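Local coordinates for uncharacterized protein (Bacteroides ovatus, PDB 4DQA) that is of unknown function but probably binds carbohydrate, pairing an N-terminal beta domain with a lectin-like domain, at residues D25-D30 against F131-P136; T140-F145 against H280-E285; S146-S151 against T339-T344; E184-L189 against N259-F264; Y230-G235 against G252-D257. All coordinates share one frame; numbering follows the deposited sequence. Where two conformers were deposited one is given.

Contact 1. Residues D25-D30 against F131-P136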
# COMPACT_ATOMS: atom_id res chain seq x y z
N ASP A 25 -6.27 -2.46 20.89
CA ASP A 25 -7.58 -2.95 20.45
C ASP A 25 -8.75 -2.07 20.93
O ASP A 25 -9.81 -2.05 20.30
CB ASP A 25 -7.80 -4.39 20.91
CG ASP A 25 -8.95 -5.05 20.20
OD1 ASP A 25 -9.01 -4.96 18.95
OD2 ASP A 25 -9.80 -5.66 20.88
N VAL A 26 -8.56 -1.38 22.05
CA VAL A 26 -9.63 -0.61 22.68
C VAL A 26 -9.10 0.75 23.13
O VAL A 26 -8.00 0.83 23.68
CB VAL A 26 -10.19 -1.37 23.90
CG1 VAL A 26 -11.22 -0.53 24.63
CG2 VAL A 26 -10.79 -2.69 23.47
N MSE A 27 -9.85 1.81 22.88
CA MSE A 27 -9.49 3.10 23.45
C MSE A 27 -10.74 3.88 23.81
O MSE A 27 -11.82 3.60 23.29
CB MSE A 27 -8.60 3.90 22.50
CG MSE A 27 -9.30 4.39 21.29
SE MSE A 27 -8.28 5.82 20.45
CE MSE A 27 -8.46 7.17 21.85
N THR A 28 -10.59 4.84 24.71
CA THR A 28 -11.70 5.68 25.12
C THR A 28 -11.36 7.13 24.88
O THR A 28 -10.20 7.54 24.97
CB THR A 28 -12.02 5.49 26.62
OG1 THR A 28 -10.85 5.77 27.40
CG2 THR A 28 -12.48 4.07 26.88
N PHE A 29 -12.38 7.91 24.55
CA PHE A 29 -12.23 9.36 24.47
C PHE A 29 -13.50 10.07 24.95
O PHE A 29 -14.58 9.46 25.07
CB PHE A 29 -11.85 9.78 23.03
CG PHE A 29 -12.92 9.53 22.00
CD1 PHE A 29 -13.87 10.49 21.72
CD2 PHE A 29 -12.96 8.35 21.28
CE1 PHE A 29 -14.86 10.27 20.77
CE2 PHE A 29 -13.94 8.14 20.33
CZ PHE A 29 -14.88 9.10 20.08
N ASP A 30 -13.35 11.36 25.22
CA ASP A 30 -14.39 12.18 25.80
C ASP A 30 -15.19 12.84 24.69
O ASP A 30 -14.63 13.31 23.69
CB ASP A 30 -13.77 13.25 26.70
CG ASP A 30 -13.10 12.66 27.94
OD1 ASP A 30 -13.49 11.56 28.38
OD2 ASP A 30 -12.17 13.31 28.48
N PHE A 131 -13.90 12.35 14.71
CA PHE A 131 -12.76 11.75 15.37
C PHE A 131 -12.04 10.87 14.36
O PHE A 131 -12.63 9.96 13.81
CB PHE A 131 -13.24 10.94 16.56
CG PHE A 131 -13.97 11.79 17.58
CD1 PHE A 131 -13.26 12.45 18.59
CD2 PHE A 131 -15.32 11.98 17.48
CE1 PHE A 131 -13.94 13.25 19.51
CE2 PHE A 131 -16.00 12.78 18.41
CZ PHE A 131 -15.30 13.42 19.41
N PHE A 132 -10.78 11.17 14.12
CA PHE A 132 -10.01 10.51 13.09
C PHE A 132 -9.00 9.57 13.73
O PHE A 132 -8.40 9.85 14.78
CB PHE A 132 -9.30 11.54 12.23
CG PHE A 132 -10.23 12.44 11.49
CD1 PHE A 132 -10.86 12.01 10.34
CD2 PHE A 132 -10.48 13.73 11.92
CE1 PHE A 132 -11.71 12.83 9.64
CE2 PHE A 132 -11.33 14.56 11.23
CZ PHE A 132 -11.95 14.11 10.09
N PHE A 133 -8.81 8.42 13.09
CA PHE A 133 -7.92 7.38 13.60
C PHE A 133 -7.02 6.93 12.47
O PHE A 133 -7.49 6.52 11.41
CB PHE A 133 -8.73 6.21 14.14
CG PHE A 133 -9.72 6.59 15.18
CD1 PHE A 133 -10.97 7.09 14.81
CD2 PHE A 133 -9.42 6.48 16.53
CE1 PHE A 133 -11.89 7.46 15.77
CE2 PHE A 133 -10.34 6.86 17.48
CZ PHE A 133 -11.57 7.35 17.11
N SER A 134 -5.71 7.06 12.68
CA SER A 134 -4.77 6.62 11.67
C SER A 134 -4.19 5.28 12.10
O SER A 134 -3.93 5.04 13.28
CB SER A 134 -3.68 7.66 11.49
OG SER A 134 -3.11 8.03 12.74
N LYS A 135 -4.04 4.38 11.14
CA LYS A 135 -3.41 3.12 11.44
C LYS A 135 -2.34 2.86 10.40
O LYS A 135 -2.64 2.49 9.28
CB LYS A 135 -4.40 1.98 11.49
CG LYS A 135 -3.79 0.77 12.19
CD LYS A 135 -4.79 -0.34 12.38
CE LYS A 135 -4.15 -1.52 13.10
NZ LYS A 135 -5.11 -2.64 13.30
N PRO A 136 -1.08 3.07 10.79
CA PRO A 136 0.05 3.09 9.86
C PRO A 136 0.41 1.72 9.29
O PRO A 136 0.48 0.74 10.02
CB PRO A 136 1.21 3.60 10.71
CG PRO A 136 0.85 3.28 12.08
CD PRO A 136 -0.65 3.36 12.17
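In the aromatic core between the two sheets of the N-terminal domain, Phe29 of strand 27-30 packs against Phe131 and Phe133 of strand 131-135, and Met27 joins them from the side. The two strands run roughly antiparallel at 152°, but their axes are 11.0 Å apart; side chains do most of the bridging, and no hydrogen bond crosses the gap. The closest meeting is between rings: Phe29 CE1 stands over the centre of the Phe131 ring, 3.4 Å from Phe131 CE1. With the planes turned 35° against each other and the ring centroids 4.2 Å apart, one corner of Phe29 presses into a face of its partner. The CG of Phe29 sits between the backbone N and the carbonyl carbon (chi1 66°), which sends the ring straight across the gap. Side chains facing each other from two sheets, as here, make a beta-sandwich interior, consistent with the E-set relationship of the BT_3987-like domain: strand 27-35 is paired with strand 93-97 in one sheet, strand 128-135 with strands 15-19 and 107-117 in the other. The far side of Phe29 serves a second ring, its CE2 lying 4.1 Å from Phe133 CZ, at the edge of Phe133. Along that edge comes Met27, modelled as selenomethionine, whose SE is in the plane of the Phe133 ring and 3.8 Å from Phe133 CE2, a Met-aromatic contact made at the rim. Leu111 touches both Phe29 and Phe133 from strand 107-117, and Phe18 meets the Phe133 ring.

Contact 2. Residues T140-F145 against H280-E285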
# COMPACT_ATOMS: atom_id res chain seq x y z
N THR A 140 8.02 -4.73 7.72
CA THR A 140 9.11 -5.03 8.64
C THR A 140 9.84 -6.34 8.34
O THR A 140 10.78 -6.67 9.08
CB THR A 140 8.60 -5.11 10.07
OG1 THR A 140 7.62 -6.12 10.14
CG2 THR A 140 8.00 -3.76 10.48
N LYS A 141 9.46 -7.02 7.28
CA LYS A 141 10.07 -8.28 6.85
C LYS A 141 10.20 -8.26 5.34
O LYS A 141 9.36 -7.65 4.66
CB LYS A 141 9.21 -9.45 7.29
CG LYS A 141 9.11 -9.64 8.79
CD LYS A 141 8.28 -10.88 9.12
CE LYS A 141 8.31 -11.19 10.62
NZ LYS A 141 7.62 -12.48 10.92
N ALA A 142 11.22 -8.94 4.82
CA ALA A 142 11.42 -9.03 3.39
C ALA A 142 12.13 -10.31 3.01
O ALA A 142 12.67 -10.99 3.87
CB ALA A 142 12.19 -7.80 2.87
N GLY A 143 12.11 -10.66 1.72
CA GLY A 143 12.70 -11.91 1.29
C GLY A 143 14.14 -11.78 0.89
O GLY A 143 14.52 -10.83 0.19
N ASN A 144 14.97 -12.72 1.35
CA ASN A 144 16.39 -12.73 1.06
C ASN A 144 16.74 -13.41 -0.23
O ASN A 144 16.25 -14.50 -0.52
CB ASN A 144 17.18 -13.39 2.19
CG ASN A 144 18.65 -13.03 2.13
OD1 ASN A 144 19.00 -11.86 2.17
ND2 ASN A 144 19.48 -14.02 2.03
N PHE A 145 17.65 -12.80 -0.99
CA PHE A 145 18.18 -13.38 -2.21
C PHE A 145 19.69 -13.36 -2.11
O PHE A 145 20.31 -12.31 -1.89
CB PHE A 145 17.72 -12.60 -3.43
CG PHE A 145 16.26 -12.77 -3.72
CD1 PHE A 145 15.32 -12.03 -3.03
CD2 PHE A 145 15.83 -13.70 -4.66
CE1 PHE A 145 14.00 -12.20 -3.26
CE2 PHE A 145 14.48 -13.87 -4.91
CZ PHE A 145 13.56 -13.12 -4.19
N HIS A 280 21.69 -10.11 -5.25
CA HIS A 280 22.11 -10.22 -3.86
C HIS A 280 21.52 -9.08 -3.08
O HIS A 280 21.96 -7.93 -3.21
CB HIS A 280 23.62 -10.19 -3.77
CG HIS A 280 24.25 -11.40 -4.37
ND1 HIS A 280 24.61 -11.48 -5.69
CD2 HIS A 280 24.52 -12.62 -3.82
CE1 HIS A 280 25.12 -12.68 -5.93
NE2 HIS A 280 25.05 -13.39 -4.83
N GLY A 281 20.49 -9.38 -2.28
CA GLY A 281 19.77 -8.35 -1.54
C GLY A 281 18.42 -8.86 -1.10
O GLY A 281 18.22 -10.06 -1.00
N LYS A 282 17.53 -7.93 -0.81
CA LYS A 282 16.19 -8.26 -0.38
C LYS A 282 15.16 -7.69 -1.34
O LYS A 282 15.39 -6.65 -1.97
CB LYS A 282 15.92 -7.73 1.02
CG LYS A 282 16.82 -8.32 2.09
CD LYS A 282 16.51 -7.64 3.43
CE LYS A 282 17.38 -8.10 4.56
NZ LYS A 282 18.77 -7.59 4.37
N MSE A 283 14.01 -8.35 -1.42
CA MSE A 283 12.88 -7.85 -2.18
C MSE A 283 11.63 -7.92 -1.33
O MSE A 283 11.50 -8.76 -0.44
CB MSE A 283 12.62 -8.63 -3.47
CG MSE A 283 13.83 -8.68 -4.38
SE MSE A 283 13.26 -9.23 -6.16
CE MSE A 283 14.95 -9.96 -6.80
N SER A 284 10.69 -7.07 -1.68
CA SER A 284 9.39 -7.00 -1.04
C SER A 284 8.39 -6.52 -2.06
O SER A 284 8.71 -5.76 -2.97
CB SER A 284 9.48 -6.05 0.14
OG SER A 284 8.20 -5.75 0.72
N GLU A 285 7.13 -6.93 -1.92
CA GLU A 285 6.05 -6.37 -2.75
C GLU A 285 6.36 -6.49 -4.24
O GLU A 285 6.24 -5.53 -5.02
CB GLU A 285 5.75 -4.93 -2.37
CG GLU A 285 5.24 -4.76 -0.98
CD GLU A 285 3.90 -5.44 -0.77
OE1 GLU A 285 2.96 -5.13 -1.53
OE2 GLU A 285 3.80 -6.32 0.12
O HOH W 1 7.79 -7.68 2.48
O HOH W 2 20.11 -9.41 2.54
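An antiparallel strand pair in the concanavalin A-like domain joins Gly143 and Phe145 to Met283 and Gly281. Both are hydrogen-bonded pairs: Gly143 N reaches Met283 O at 2.9 Å and Met283 N returns to Gly143 O, while Phe145 N meets Gly281 O at 2.8 Å and Gly281 N meets Phe145 O. Between them lies the non-hydrogen-bonded pair of Asn144 and Lys282, where Lys282 CA comes within 3.1 Å of Gly143 O in a CA-H...O contact.

The two faces of the ladder differ in character. On one, the selenomethionine Met283 stretches under Phe145 with its chain extended beyond CG, so that the methyl CE sits 4.1 Å from the centroid of the Phe145 ring and only 2° off its normal. This is a CH-pi contact over the face, and Met283 CG adds a touch 3.7 Å from Phe145 CE1. On the other, a water links Asn144 OD1 (2.7 Å) to Lys282 NZ (2.9 Å). The asparagine has CG anti to the backbone N (chi1 -162°), which swings its amide over toward the neighbouring strand. A second water ties Lys141 O to Ser284 OG.

Trp223 of strand 223-231 touches both Ala142 and Lys282. Strand 141-146 lies between strand 282-289 and strand 345-347, and strand 282-289 in turn pairs with strand 163-171.

Contact 3. Residues S146-S151 against T339-T344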
# COMPACT_ATOMS: atom_id res chain seq x y z
N SER A 146 20.26 -14.55 -2.13
CA SER A 146 21.68 -14.78 -2.17
C SER A 146 21.87 -16.07 -2.95
O SER A 146 22.22 -17.11 -2.38
CB SER A 146 22.20 -14.90 -0.75
OG SER A 146 23.60 -15.14 -0.75
N ASN A 147 21.65 -15.98 -4.26
CA ASN A 147 21.61 -17.15 -5.15
C ASN A 147 20.31 -17.96 -4.97
O ASN A 147 20.32 -19.17 -4.78
CB ASN A 147 22.83 -18.04 -4.99
CG ASN A 147 23.08 -18.90 -6.22
OD1 ASN A 147 22.79 -18.49 -7.34
ND2 ASN A 147 23.62 -20.09 -6.00
N HIS A 148 19.20 -17.23 -5.02
CA HIS A 148 17.84 -17.75 -4.93
C HIS A 148 17.01 -17.32 -6.10
O HIS A 148 17.13 -16.21 -6.62
CB HIS A 148 17.20 -17.29 -3.61
CG HIS A 148 17.91 -17.83 -2.43
ND1 HIS A 148 18.99 -17.19 -1.86
CD2 HIS A 148 17.80 -19.02 -1.80
CE1 HIS A 148 19.47 -17.94 -0.88
NE2 HIS A 148 18.77 -19.05 -0.83
N TYR A 149 16.13 -18.22 -6.53
CA TYR A 149 15.27 -18.00 -7.66
C TYR A 149 13.83 -18.32 -7.29
O TYR A 149 13.55 -19.14 -6.39
CB TYR A 149 15.66 -18.90 -8.85
CG TYR A 149 15.43 -20.37 -8.60
CD1 TYR A 149 14.20 -20.95 -8.88
CD2 TYR A 149 16.43 -21.18 -8.09
CE1 TYR A 149 13.98 -22.30 -8.63
CE2 TYR A 149 16.19 -22.55 -7.85
CZ TYR A 149 14.97 -23.07 -8.12
OH TYR A 149 14.72 -24.42 -7.88
N ILE A 150 12.90 -17.67 -8.01
CA ILE A 150 11.54 -18.15 -8.14
C ILE A 150 11.25 -18.29 -9.62
O ILE A 150 11.37 -17.31 -10.37
CB ILE A 150 10.52 -17.20 -7.51
CG1 ILE A 150 10.89 -16.85 -6.08
CG2 ILE A 150 9.14 -17.82 -7.56
CD1 ILE A 150 10.00 -15.79 -5.47
N SER A 151 10.93 -19.51 -10.03
CA SER A 151 10.53 -19.82 -11.41
C SER A 151 9.01 -19.71 -11.47
O SER A 151 8.31 -20.40 -10.75
CB SER A 151 10.97 -21.22 -11.79
OG SER A 151 10.41 -21.67 -13.04
N THR A 339 8.21 -22.12 -8.37
CA THR A 339 9.18 -23.11 -7.91
C THR A 339 10.38 -22.35 -7.40
O THR A 339 10.85 -21.37 -8.03
CB THR A 339 9.58 -24.06 -9.06
OG1 THR A 339 8.43 -24.85 -9.44
CG2 THR A 339 10.68 -25.03 -8.64
N THR A 340 10.91 -22.74 -6.24
CA THR A 340 11.97 -21.98 -5.61
C THR A 340 12.89 -22.86 -4.79
O THR A 340 12.48 -23.94 -4.34
CB THR A 340 11.37 -20.87 -4.69
OG1 THR A 340 12.41 -20.10 -4.09
CG2 THR A 340 10.52 -21.47 -3.60
N ASN A 341 14.13 -22.41 -4.62
CA ASN A 341 15.02 -23.03 -3.66
C ASN A 341 14.86 -22.51 -2.24
O ASN A 341 15.56 -22.95 -1.32
CB ASN A 341 16.49 -23.01 -4.13
CG ASN A 341 17.04 -21.63 -4.38
OD1 ASN A 341 16.32 -20.67 -4.64
ND2 ASN A 341 18.36 -21.53 -4.30
N GLY A 342 13.88 -21.63 -2.05
CA GLY A 342 13.45 -21.21 -0.73
C GLY A 342 13.83 -19.77 -0.45
O GLY A 342 15.00 -19.43 -0.51
N ILE A 343 12.85 -18.96 -0.13
CA ILE A 343 13.07 -17.55 0.13
C ILE A 343 12.99 -17.34 1.64
O ILE A 343 11.90 -17.36 2.23
CB ILE A 343 12.07 -16.67 -0.60
CG1 ILE A 343 12.07 -16.94 -2.11
CG2 ILE A 343 12.40 -15.20 -0.33
CD1 ILE A 343 13.43 -16.90 -2.80
N THR A 344 14.13 -17.19 2.29
CA THR A 344 14.15 -16.93 3.72
C THR A 344 13.64 -15.53 3.99
O THR A 344 14.10 -14.56 3.34
CB THR A 344 15.55 -17.09 4.26
OG1 THR A 344 16.00 -18.42 3.97
CG2 THR A 344 15.58 -16.85 5.76
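Asn341 reaches across to Tyr149 and uses its amide as a substitute for a strand's backbone. Its OD1 accepts from Tyr149 N at 3.1 Å, the donor tilted out of the carbonyl plane, and in the Asn147 conformer taken here its ND2 donates a hydrogen bond to Asn147 O at the same distance, meeting an in-plane lone pair of Asn147 O. With both ends of the amide engaged, though the bond to Asn147 rests on one of two conformers, its rotation is probably set. CG lies between the backbone N and the carbonyl carbon (chi1 59°), folding the amide back toward the opposing segment and nearly parallel to the Tyr149 ring, at 13° between planes. The Tyr149 ring has Asn341 N over one face, while its CE1 comes 3.3 Å from Thr339 O; elsewhere the ring stacks with Tyr270. His148 brings its CD2 to 3.1 Å from Gly342 O.

Thr340 makes the second side-chain grip. Its OG1, opposite the backbone N (chi1 -179°), donates to Tyr149 O at 2.7 Å and accepts from Gly342 N at 2.9 Å, the ST turn that bends the chain here; Gly342 has positive phi, a conformation suited to glycine. On the apolar side Ile150 and Ile343 cross at about a right angle, CD1 of Ile150 4.1 Å from CG1 of Ile343. Regular pairing takes over at Ser151 and Thr339, where Ser151 N reaches Thr339 O at 2.7 Å. This pair joins strand 150-152 to strand 337-340, with strand 264-266 on the other edge of 150-152, in one antiparallel sheet, as befits the concanavalin A-like sandwich.

Contact 4. Residues E184-L189 against N259-F264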
# COMPACT_ATOMS: atom_id res chain seq x y z
N GLU A 184 14.45 -13.75 -19.57
CA GLU A 184 15.71 -13.46 -20.25
C GLU A 184 15.61 -13.65 -21.75
O GLU A 184 15.05 -14.64 -22.25
CB GLU A 184 16.83 -14.32 -19.66
CG GLU A 184 18.18 -14.27 -20.42
CD GLU A 184 18.82 -12.91 -20.51
OE1 GLU A 184 18.38 -11.99 -19.78
OE2 GLU A 184 19.76 -12.76 -21.32
N GLY A 185 16.11 -12.65 -22.48
CA GLY A 185 16.10 -12.68 -23.92
C GLY A 185 14.81 -12.11 -24.50
O GLY A 185 14.73 -11.90 -25.71
N VAL A 186 13.83 -11.85 -23.63
CA VAL A 186 12.52 -11.40 -24.08
C VAL A 186 12.07 -10.10 -23.40
O VAL A 186 11.81 -9.10 -24.09
CB VAL A 186 11.47 -12.51 -23.85
CG1 VAL A 186 10.08 -12.05 -24.28
CG2 VAL A 186 11.87 -13.79 -24.61
N MSE A 187 11.98 -10.10 -22.08
CA MSE A 187 11.61 -8.91 -21.31
C MSE A 187 12.05 -9.09 -19.87
O MSE A 187 11.36 -9.72 -19.07
CB MSE A 187 10.10 -8.65 -21.36
CG MSE A 187 9.68 -7.34 -20.75
SE MSE A 187 10.24 -5.82 -21.80
CE MSE A 187 9.27 -6.23 -23.42
N ILE A 188 13.22 -8.54 -19.53
CA ILE A 188 13.76 -8.71 -18.19
C ILE A 188 14.20 -7.35 -17.62
O ILE A 188 14.73 -6.50 -18.33
CB ILE A 188 14.88 -9.78 -18.20
CG1 ILE A 188 15.21 -10.26 -16.78
CG2 ILE A 188 16.12 -9.24 -18.88
CD1 ILE A 188 16.07 -11.51 -16.73
N LEU A 189 13.90 -7.16 -16.34
CA LEU A 189 14.36 -6.00 -15.58
C LEU A 189 15.53 -6.43 -14.71
O LEU A 189 15.44 -7.42 -13.95
CB LEU A 189 13.22 -5.44 -14.73
CG LEU A 189 13.54 -4.21 -13.89
CD1 LEU A 189 13.80 -3.03 -14.80
CD2 LEU A 189 12.39 -3.93 -12.93
N ASN A 259 6.39 -16.83 -20.96
CA ASN A 259 6.76 -18.21 -20.80
C ASN A 259 7.75 -18.68 -21.85
O ASN A 259 8.17 -19.83 -21.84
CB ASN A 259 5.48 -19.10 -20.83
CG ASN A 259 4.51 -18.83 -19.67
OD1 ASN A 259 4.91 -18.43 -18.57
ND2 ASN A 259 3.23 -19.06 -19.91
N SER A 260 8.14 -17.80 -22.78
CA SER A 260 9.04 -18.27 -23.83
C SER A 260 10.44 -18.57 -23.29
O SER A 260 10.92 -18.01 -22.30
CB SER A 260 9.04 -17.37 -25.09
OG SER A 260 9.16 -15.98 -24.82
N ASP A 261 11.05 -19.55 -23.95
CA ASP A 261 12.33 -20.09 -23.54
C ASP A 261 12.32 -20.67 -22.11
O ASP A 261 11.48 -21.51 -21.76
CB ASP A 261 13.41 -19.02 -23.73
CG ASP A 261 13.34 -18.38 -25.09
OD1 ASP A 261 12.93 -19.08 -26.04
OD2 ASP A 261 13.70 -17.19 -25.21
N MSE A 262 13.25 -20.20 -21.28
CA MSE A 262 13.34 -20.64 -19.88
C MSE A 262 12.23 -20.06 -19.01
O MSE A 262 12.02 -20.48 -17.84
CB MSE A 262 14.68 -20.19 -19.30
CG MSE A 262 14.68 -18.75 -18.79
SE MSE A 262 14.75 -17.43 -20.24
CE MSE A 262 16.51 -17.87 -20.90
N GLY A 263 11.53 -19.07 -19.56
CA GLY A 263 10.39 -18.51 -18.90
C GLY A 263 10.82 -17.47 -17.88
O GLY A 263 11.96 -16.99 -17.88
N PHE A 264 9.89 -17.15 -17.02
CA PHE A 264 9.97 -16.03 -16.13
C PHE A 264 10.67 -16.43 -14.84
O PHE A 264 10.34 -17.45 -14.22
CB PHE A 264 8.55 -15.53 -15.84
CG PHE A 264 8.47 -14.17 -15.20
CD1 PHE A 264 8.63 -14.02 -13.83
CD2 PHE A 264 8.16 -13.05 -15.96
CE1 PHE A 264 8.53 -12.78 -13.22
CE2 PHE A 264 8.06 -11.80 -15.34
CZ PHE A 264 8.23 -11.67 -13.98
O HOH W 3 14.24 -15.41 -17.22
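Met262 and Glu184 form the close half of this surface contact. The side chain of Met262, modelled as selenomethionine, folds back on itself at chi2 and chi3 (-75° and -66°), which lays its end along the backbone of Glu184: SE is 3.5 Å from Glu184 O, and CE is 3.8 Å from Glu184 CB. Glu184 bends at chi2 and carries its carboxylate away from the methyl, where OE2 forms a salt bridge with Arg277. Nearby, Val186 turns its CG2 to Ser260 OG at 3.5 Å in the Ser260 conformer taken here, a hydroxyl that is also bonded to Asp257 O; Val186 CG2 also lies 3.9 Å from Asp261 OD2.

Beyond these touches the fit is looser and wetter. No direct hydrogen bond joins the two segments. Instead a single water spans the gap where Glu184 N and Gly263 O stand 4.4 Å apart, accepting from the first and donating to the second at 2.9 Å each. Asp261 lies on the exposed side.

The loop contains a type II' beta turn from Ser260 to Gly263, closed by Gly263 N to Ser260 O at 3.0 Å, with Asp261 at positive phi. Opposite it, Val186 and Met187 both face Thr183, a classic beta bulge. Here the bulged start of strand 187-190 meets the turn that precedes strand 264-266, at the surface of the concanavalin A-like domain.

Contact 5. Residues Y230-G235 against G252-D257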
# COMPACT_ATOMS: atom_id res chain seq x y z
N TYR A 230 4.86 -0.85 -19.68
CA TYR A 230 4.71 -0.64 -21.12
C TYR A 230 3.23 -0.54 -21.42
O TYR A 230 2.45 -1.39 -21.03
CB TYR A 230 5.28 -1.82 -21.90
CG TYR A 230 5.08 -1.77 -23.40
CD1 TYR A 230 5.45 -0.66 -24.14
CD2 TYR A 230 4.58 -2.87 -24.06
CE1 TYR A 230 5.31 -0.65 -25.53
CE2 TYR A 230 4.44 -2.86 -25.45
CZ TYR A 230 4.81 -1.76 -26.16
OH TYR A 230 4.66 -1.76 -27.53
N ASP A 231 2.88 0.55 -22.09
CA ASP A 231 1.52 0.80 -22.56
C ASP A 231 1.52 0.49 -24.05
O ASP A 231 2.01 1.29 -24.84
CB ASP A 231 1.17 2.27 -22.31
CG ASP A 231 -0.29 2.59 -22.58
OD1 ASP A 231 -0.80 2.25 -23.67
OD2 ASP A 231 -0.92 3.20 -21.69
N GLN A 232 1.00 -0.66 -24.42
CA GLN A 232 1.13 -1.10 -25.80
C GLN A 232 0.42 -0.17 -26.81
O GLN A 232 0.98 0.11 -27.87
CB GLN A 232 0.67 -2.55 -25.94
CG GLN A 232 0.64 -3.06 -27.38
CD GLN A 232 -0.68 -2.78 -28.06
OE1 GLN A 232 -1.74 -2.90 -27.44
NE2 GLN A 232 -0.63 -2.42 -29.34
N PRO A 233 -0.79 0.33 -26.49
CA PRO A 233 -1.39 1.22 -27.48
C PRO A 233 -0.62 2.51 -27.72
O PRO A 233 -0.55 2.97 -28.87
CB PRO A 233 -2.77 1.54 -26.88
CG PRO A 233 -3.08 0.41 -26.03
CD PRO A 233 -1.77 -0.14 -25.50
N THR A 234 -0.08 3.13 -26.68
CA THR A 234 0.64 4.38 -26.87
C THR A 234 2.06 4.11 -27.30
O THR A 234 2.74 4.99 -27.85
CB THR A 234 0.68 5.25 -25.63
OG1 THR A 234 1.45 4.59 -24.62
CG2 THR A 234 -0.72 5.54 -25.12
N GLY A 235 2.53 2.90 -26.99
CA GLY A 235 3.91 2.52 -27.27
C GLY A 235 4.90 2.97 -26.20
O GLY A 235 6.09 2.68 -26.30
N GLY A 252 7.28 -0.64 -30.47
CA GLY A 252 6.19 -0.94 -31.37
C GLY A 252 5.67 -2.35 -31.18
O GLY A 252 4.79 -2.77 -31.92
N ILE A 253 6.21 -3.08 -30.20
CA ILE A 253 5.85 -4.49 -30.06
C ILE A 253 4.42 -4.66 -29.56
O ILE A 253 3.90 -3.83 -28.81
CB ILE A 253 6.80 -5.26 -29.09
CG1 ILE A 253 6.67 -4.72 -27.66
CG2 ILE A 253 8.24 -5.19 -29.58
CD1 ILE A 253 7.43 -5.50 -26.60
N ASP A 254 3.81 -5.76 -29.96
CA ASP A 254 2.44 -6.03 -29.57
C ASP A 254 2.38 -6.58 -28.15
O ASP A 254 1.31 -6.57 -27.53
CB ASP A 254 1.80 -7.02 -30.53
CG ASP A 254 1.50 -6.40 -31.89
OD1 ASP A 254 1.60 -5.15 -32.02
OD2 ASP A 254 1.16 -7.16 -32.82
N GLY A 255 3.52 -7.05 -27.65
CA GLY A 255 3.59 -7.64 -26.33
C GLY A 255 4.69 -8.69 -26.27
O GLY A 255 5.59 -8.73 -27.12
N PHE A 256 4.62 -9.56 -25.27
CA PHE A 256 5.59 -10.63 -25.18
C PHE A 256 4.99 -11.83 -24.44
O PHE A 256 4.04 -11.70 -23.66
CB PHE A 256 6.89 -10.17 -24.48
CG PHE A 256 6.78 -10.03 -22.98
CD1 PHE A 256 6.23 -8.90 -22.39
CD2 PHE A 256 7.26 -11.03 -22.13
CE1 PHE A 256 6.16 -8.78 -21.01
CE2 PHE A 256 7.20 -10.91 -20.76
CZ PHE A 256 6.64 -9.78 -20.20
N ASP A 257 5.54 -13.00 -24.75
CA ASP A 257 5.18 -14.25 -24.11
C ASP A 257 6.13 -14.49 -22.93
O ASP A 257 7.31 -14.80 -23.14
CB ASP A 257 5.35 -15.37 -25.14
CG ASP A 257 5.11 -16.74 -24.55
OD1 ASP A 257 4.74 -16.81 -23.36
OD2 ASP A 257 5.27 -17.74 -25.29
O HOH W 4 1.72 -2.32 -30.98
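Tyr230 reaches the loop at Ile253 with both its hydroxyl and its ring edge. The polar link is a short hydrogen bond, Tyr230 OH to Ile253 O at 2.5 Å. The oxygen receives it on a lone pair in the carbonyl plane, at a C=O...donor angle of 137°, and also lies near the plane of the phenol ring. The ring extends away from its own backbone N (chi1 175°), which takes the hydroxyl out to the loop.

Apolar contact reinforces the link: Ile253 CG1 lies 3.6 Å from Tyr230 CE2. Gln232 CG adds a touch on the loop backbone, 3.6 Å from Asp254 O.

Water supplies the remaining polar link. It accepts from Gln232 NE2 at 2.9 Å and lies within donating distance of Asp254 OD1 (3.0 Å) and Gly252 O (3.2 Å), but with further acceptors nearby it may not serve both at once.

Within the first segment, Gly235 N bonds Asp231 O at 2.7 Å, closing the tight turn. In one of two conformers Asp231 OD1 may also accept from Thr234 N, as in an Asx motif. The turn belongs to the beta-hairpin between strands 223-231 and 236-241, against which the loop after strand 244-250 folds.

Contact 1 stands apart in the N-terminal domain; its centre is 32 Å from that of contact 2 and 41 to 48 Å from the other three. The chain alone connects it onward, because strand 128-135 is followed directly by strand 141-146. The other four lie in the concanavalin A-like domain. Contacts 2 and 3 have centres 11 Å apart and share a probable hydrogen bond, Asn144 N to Thr344 O at 2.8 Å, and Ile343 packs on Gly143 and Phe145. Contacts 4 and 5, 16 Å apart between centres, meet where Phe256 packs on Val186 and Met187. Nearest atoms of contacts 3 and 4 are about 4 Å apart, without touching.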